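Local coordinates for plasmodium falciparum gamete antigen 27/25 (Plasmodium falciparum, PDB 1N81), which is essential for sexual development of the malaria parasite as a gametocyte protein, and is probably capable of dimerizing, though its molecular function remains unsettled, at residues E109-S117 with A164-D172. Residues are numbered along the deposited sequence; the frame is centred on the assembly and turned at random.
Sequences EQRVIEEVS and ARISQFLID
In the buried core of this all-helical protein, helix 96-122 packs on helix 156-173 through Ile113 and Ile166, whose CG1 atoms meet at 3.9 Å. Ile113 also reaches Phe169 with both branches: CD1 sits over one face of the ring in a CH-pi contact, 3.9 Å from the centroid and 19° off the normal, while CG2 lies 3.5 Å from Phe169 CE2. Phe169 CG anti to the backbone N (chi1 179°) brings the ring against the Ile113 side chain. In this helix pair an apolar row from Ser117 to Val112 has an ion pair at one end: the axes of segments 109-117 and 164-172 cross at -50° and approach to 9.9 Å, and Phe23 of helix 13-35 and Phe143 of helix 136-150 add to the same core. Further along, Leu170 spreads its methyls, CD1 pressing tightly on Val116 CG1 (3.4 Å) and CD2 resting near Ser117 CB. Ile166 CD1 meets Val112 CG1. At the other end the extended Glu109 chain runs alongside Ile166, pointing the opposite way, and carries its carboxylate to the guanidinium edge of Arg165. Both hydrogen bonds of this salt bridge are weak: Arg165 NH1 to Glu109 OE2 is short (2.8 Å) but bent, NH1 to OE1 straighter but long (3.3 Å). Glu109 OE1 has a stronger partner in Arg84 of helix 71-89.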
ATOM      1  N   GLU A 109       6.203   2.160   3.307  1.00 31.67           N
ATOM      2  CA  GLU A 109       5.674   1.373   2.209  1.00 33.33           C
ATOM      3  C   GLU A 109       4.883   2.281   1.254  1.00 33.63           C
ATOM      4  O   GLU A 109       5.067   2.213   0.025  1.00 31.88           O
ATOM      5  CB  GLU A 109       4.790   0.232   2.747  1.00 26.82           C
ATOM      6  CG  GLU A 109       4.315  -0.733   1.655  1.00 26.74           C
ATOM      7  CD  GLU A 109       3.512  -1.912   2.188  1.00 35.76           C
ATOM      8  OE1 GLU A 109       2.955  -2.653   1.357  1.00 28.91           O
ATOM      9  OE2 GLU A 109       3.429  -2.113   3.421  1.00 33.56           O
ATOM     10  N   GLN A 110       4.043   3.157   1.800  1.00 33.12           N
ATOM     11  CA  GLN A 110       3.256   4.028   0.926  1.00 35.04           C
ATOM     12  C   GLN A 110       4.161   4.971   0.106  1.00 35.35           C
ATOM     13  O   GLN A 110       3.970   5.160  -1.112  1.00 33.00           O
ATOM     14  CB  GLN A 110       2.200   4.805   1.720  1.00 33.74           C
ATOM     15  CG  GLN A 110       1.307   5.621   0.812  1.00 38.46           C
ATOM     16  CD  GLN A 110       0.130   6.240   1.518  1.00 36.10           C
ATOM     17  OE1 GLN A 110       0.070   6.272   2.738  1.00 36.67           O
ATOM     18  NE2 GLN A 110      -0.816   6.740   0.744  1.00 32.13           N
ATOM     19  N   ARG A 111       5.183   5.519   0.754  1.00 32.53           N
ATOM     20  CA  ARG A 111       6.133   6.359   0.040  1.00 38.14           C
ATOM     21  C   ARG A 111       6.916   5.607  -1.076  1.00 36.38           C
ATOM     22  O   ARG A 111       7.178   6.166  -2.143  1.00 31.63           O
ATOM     23  CB  ARG A 111       7.154   6.927   1.005  1.00 38.60           C
ATOM     24  CG  ARG A 111       8.209   7.744   0.346  1.00 54.21           C
ATOM     25  CD  ARG A 111       7.627   8.977  -0.352  1.00 68.54           C
ATOM     26  NE  ARG A 111       8.629  10.040  -0.455  1.00 82.20           N
ATOM     27  CZ  ARG A 111       8.651  11.141   0.300  1.00 76.59           C
ATOM     28  NH1 ARG A 111       7.719  11.341   1.219  1.00 68.24           N
ATOM     29  NH2 ARG A 111       9.608  12.047   0.130  1.00 78.65           N
ATOM     30  N   VAL A 112       7.330   4.371  -0.827  1.00 30.08           N
ATOM     31  CA  VAL A 112       8.070   3.663  -1.864  1.00 28.58           C
ATOM     32  C   VAL A 112       7.126   3.409  -3.052  1.00 33.40           C
ATOM     33  O   VAL A 112       7.517   3.627  -4.209  1.00 36.51           O
ATOM     34  CB  VAL A 112       8.689   2.361  -1.349  1.00 33.32           C
ATOM     35  CG1 VAL A 112       9.273   1.557  -2.511  1.00 30.75           C
ATOM     36  CG2 VAL A 112       9.802   2.700  -0.381  1.00 37.57           C
ATOM     37  N   ILE A 113       5.877   3.023  -2.757  1.00 34.24           N
ATOM     38  CA  ILE A 113       4.863   2.815  -3.805  1.00 38.21           C
ATOM     39  C   ILE A 113       4.772   4.062  -4.685  1.00 40.27           C
ATOM     40  O   ILE A 113       4.863   3.976  -5.917  1.00 32.82           O
ATOM     41  CB  ILE A 113       3.441   2.527  -3.219  1.00 28.08           C
ATOM     42  CG1 ILE A 113       3.402   1.110  -2.642  1.00 28.39           C
ATOM     43  CG2 ILE A 113       2.382   2.690  -4.297  1.00 31.13           C
ATOM     44  CD1 ILE A 113       2.095   0.740  -1.957  1.00 32.54           C
ATOM     45  N   GLU A 114       4.629   5.234  -4.060  1.00 35.95           N
ATOM     46  CA  GLU A 114       4.517   6.464  -4.839  1.00 32.03           C
ATOM     47  C   GLU A 114       5.716   6.765  -5.705  1.00 30.95           C
ATOM     48  O   GLU A 114       5.575   7.070  -6.887  1.00 38.43           O
ATOM     49  CB  GLU A 114       4.201   7.656  -3.937  1.00 30.94           C
ATOM     50  CG  GLU A 114       2.816   7.506  -3.387  1.00 30.93           C
ATOM     51  CD  GLU A 114       2.384   8.692  -2.568  1.00 40.38           C
ATOM     52  OE1 GLU A 114       3.224   9.533  -2.204  1.00 37.09           O
ATOM     53  OE2 GLU A 114       1.186   8.762  -2.279  1.00 34.72           O
ATOM     54  N   GLU A 115       6.890   6.657  -5.126  1.00 31.47           N
ATOM     55  CA  GLU A 115       8.135   6.931  -5.824  1.00 38.56           C
ATOM     56  C   GLU A 115       8.270   5.987  -7.041  1.00 51.83           C
ATOM     57  O   GLU A 115       8.616   6.399  -8.159  1.00 48.13           O
ATOM     58  CB  GLU A 115       9.269   6.689  -4.836  1.00 50.14           C
ATOM     59  CG  GLU A 115      10.589   7.276  -5.182  1.00 63.98           C
ATOM     60  CD  GLU A 115      10.604   8.769  -5.032  1.00 60.01           C
ATOM     61  OE1 GLU A 115       9.863   9.314  -4.159  1.00 48.69           O
ATOM     62  OE2 GLU A 115      11.378   9.376  -5.795  1.00 68.69           O
ATOM     63  N   VAL A 116       8.025   4.702  -6.824  1.00 43.81           N
ATOM     64  CA  VAL A 116       8.136   3.776  -7.924  1.00 35.17           C
ATOM     65  C   VAL A 116       7.094   4.116  -8.994  1.00 39.94           C
ATOM     66  O   VAL A 116       7.378   3.994 -10.189  1.00 36.80           O
ATOM     67  CB  VAL A 116       7.958   2.310  -7.470  1.00 39.05           C
ATOM     68  CG1 VAL A 116       7.944   1.389  -8.677  1.00 32.85           C
ATOM     69  CG2 VAL A 116       9.082   1.919  -6.544  1.00 32.66           C
ATOM     70  N   SER A 117       5.906   4.569  -8.578  1.00 36.79           N
ATOM     71  CA  SER A 117       4.863   4.880  -9.547  1.00 38.74           C
ATOM     72  C   SER A 117       5.286   6.042 -10.442  1.00 52.77           C
ATOM     73  O   SER A 117       4.859   6.110 -11.606  1.00 36.08           O
ATOM     74  CB  SER A 117       3.512   5.182  -8.866  1.00 35.77           C
ATOM     75  OG  SER A 117       3.431   6.504  -8.384  1.00 39.01           O
ATOM     76  N   ALA A 164       7.048  -7.427  -2.175  1.00 42.59           N
ATOM     77  CA  ALA A 164       6.073  -8.170  -2.970  1.00 41.49           C
ATOM     78  C   ALA A 164       4.735  -7.405  -3.035  1.00 36.34           C
ATOM     79  O   ALA A 164       4.104  -7.334  -4.084  1.00 33.74           O
ATOM     80  CB  ALA A 164       5.862  -9.569  -2.375  1.00 38.87           C
ATOM     81  N   ARG A 165       4.312  -6.822  -1.919  1.00 37.17           N
ATOM     82  CA  ARG A 165       3.060  -6.072  -1.899  1.00 35.96           C
ATOM     83  C   ARG A 165       3.123  -4.867  -2.808  1.00 34.29           C
ATOM     84  O   ARG A 165       2.164  -4.530  -3.499  1.00 35.62           O
ATOM     85  CB  ARG A 165       2.765  -5.554  -0.506  1.00 29.95           C
ATOM     86  CG  ARG A 165       2.123  -6.578   0.432  1.00 37.12           C
ATOM     87  CD  ARG A 165       1.858  -5.888   1.774  1.00 31.72           C
ATOM     88  NE  ARG A 165       2.565  -6.655   2.753  1.00 57.92           N
ATOM     89  CZ  ARG A 165       3.448  -6.170   3.591  1.00 33.93           C
ATOM     90  NH1 ARG A 165       3.757  -4.886   3.601  1.00 43.95           N
ATOM     91  NH2 ARG A 165       4.019  -6.994   4.425  1.00 47.11           N
ATOM     92  N   ILE A 166       4.264  -4.206  -2.763  1.00 32.17           N
ATOM     93  CA  ILE A 166       4.497  -3.009  -3.537  1.00 34.37           C
ATOM     94  C   ILE A 166       4.331  -3.310  -5.040  1.00 35.34           C
ATOM     95  O   ILE A 166       3.600  -2.603  -5.763  1.00 32.40           O
ATOM     96  CB  ILE A 166       5.899  -2.513  -3.209  1.00 33.47           C
ATOM     97  CG1 ILE A 166       5.861  -1.845  -1.830  1.00 33.14           C
ATOM     98  CG2 ILE A 166       6.444  -1.585  -4.314  1.00 34.20           C
ATOM     99  CD1 ILE A 166       7.249  -1.416  -1.352  1.00 31.91           C
ATOM    100  N   SER A 167       4.999  -4.361  -5.496  1.00 30.92           N
ATOM    101  CA  SER A 167       4.907  -4.741  -6.904  1.00 39.02           C
ATOM    102  C   SER A 167       3.450  -5.102  -7.199  1.00 40.18           C
ATOM    103  O   SER A 167       2.890  -4.662  -8.211  1.00 35.67           O
ATOM    104  CB  SER A 167       5.842  -5.918  -7.216  1.00 31.97           C
ATOM    105  OG  SER A 167       7.191  -5.493  -7.197  1.00 36.83           O
ATOM    106  N   GLN A 168       2.819  -5.842  -6.288  1.00 34.04           N
ATOM    107  CA  GLN A 168       1.421  -6.219  -6.483  1.00 38.72           C
ATOM    108  C   GLN A 168       0.521  -5.015  -6.547  1.00 37.41           C
ATOM    109  O   GLN A 168      -0.355  -4.930  -7.410  1.00 33.50           O
ATOM    110  CB  GLN A 168       0.897  -7.121  -5.365  1.00 34.31           C
ATOM    111  CG  GLN A 168      -0.524  -7.564  -5.672  1.00 34.46           C
ATOM    112  CD  GLN A 168      -1.131  -8.375  -4.585  1.00 45.09           C
ATOM    113  OE1 GLN A 168      -1.533  -7.850  -3.550  1.00 41.48           O
ATOM    114  NE2 GLN A 168      -1.187  -9.685  -4.795  1.00 44.29           N
ATOM    115  N   PHE A 169       0.714  -4.091  -5.610  1.00 33.14           N
ATOM    116  CA  PHE A 169      -0.092  -2.879  -5.564  1.00 32.87           C
ATOM    117  C   PHE A 169       0.019  -2.088  -6.888  1.00 31.60           C
ATOM    118  O   PHE A 169      -0.973  -1.631  -7.436  1.00 33.45           O
ATOM    119  CB  PHE A 169       0.365  -1.986  -4.394  1.00 28.11           C
ATOM    120  CG  PHE A 169      -0.405  -0.689  -4.282  1.00 31.27           C
ATOM    121  CD1 PHE A 169      -1.405  -0.539  -3.314  1.00 32.82           C
ATOM    122  CD2 PHE A 169      -0.129   0.375  -5.140  1.00 28.02           C
ATOM    123  CE1 PHE A 169      -2.135   0.663  -3.188  1.00 33.35           C
ATOM    124  CE2 PHE A 169      -0.842   1.580  -5.037  1.00 26.65           C
ATOM    125  CZ  PHE A 169      -1.856   1.721  -4.048  1.00 28.21           C
ATOM    126  N   LEU A 170       1.231  -1.904  -7.386  1.00 32.79           N
ATOM    127  CA  LEU A 170       1.407  -1.144  -8.615  1.00 34.18           C
ATOM    128  C   LEU A 170       0.664  -1.804  -9.802  1.00 38.52           C
ATOM    129  O   LEU A 170      -0.100  -1.152 -10.517  1.00 32.83           O
ATOM    130  CB  LEU A 170       2.903  -1.001  -8.907  1.00 30.78           C
ATOM    131  CG  LEU A 170       3.580  -0.061  -7.895  1.00 36.19           C
ATOM    132  CD1 LEU A 170       5.060  -0.209  -7.986  1.00 34.40           C
ATOM    133  CD2 LEU A 170       3.180   1.380  -8.133  1.00 36.65           C
ATOM    134  N   ILE A 171       0.863  -3.101  -9.994  1.00 36.41           N
ATOM    135  CA  ILE A 171       0.194  -3.792 -11.094  1.00 38.62           C
ATOM    136  C   ILE A 171      -1.323  -3.633 -11.004  1.00 38.08           C
ATOM    137  O   ILE A 171      -1.970  -3.334 -11.982  1.00 43.32           O
ATOM    138  CB  ILE A 171       0.593  -5.291 -11.123  1.00 41.10           C
ATOM    139  CG1 ILE A 171       2.061  -5.409 -11.523  1.00 38.74           C
ATOM    140  CG2 ILE A 171      -0.273  -6.045 -12.147  1.00 43.85           C
ATOM    141  CD1 ILE A 171       2.689  -6.751 -11.196  1.00 47.35           C
ATOM    142  N   ASP A 172      -1.879  -3.799  -9.811  1.00 36.55           N
ATOM    143  CA  ASP A 172      -3.305  -3.658  -9.598  1.00 38.55           C
ATOM    144  C   ASP A 172      -3.851  -2.263  -9.724  1.00 39.85           C
ATOM    145  O   ASP A 172      -4.984  -2.082 -10.157  1.00 44.98           O
ATOM    146  CB  ASP A 172      -3.708  -4.083  -8.186  1.00 35.75           C
ATOM    147  CG  ASP A 172      -3.727  -5.544  -8.020  1.00 46.87           C
ATOM    148  OD1 ASP A 172      -3.524  -6.238  -9.040  1.00 48.44           O
ATOM    149  OD2 ASP A 172      -3.952  -5.992  -6.884  1.00 39.02           O
TER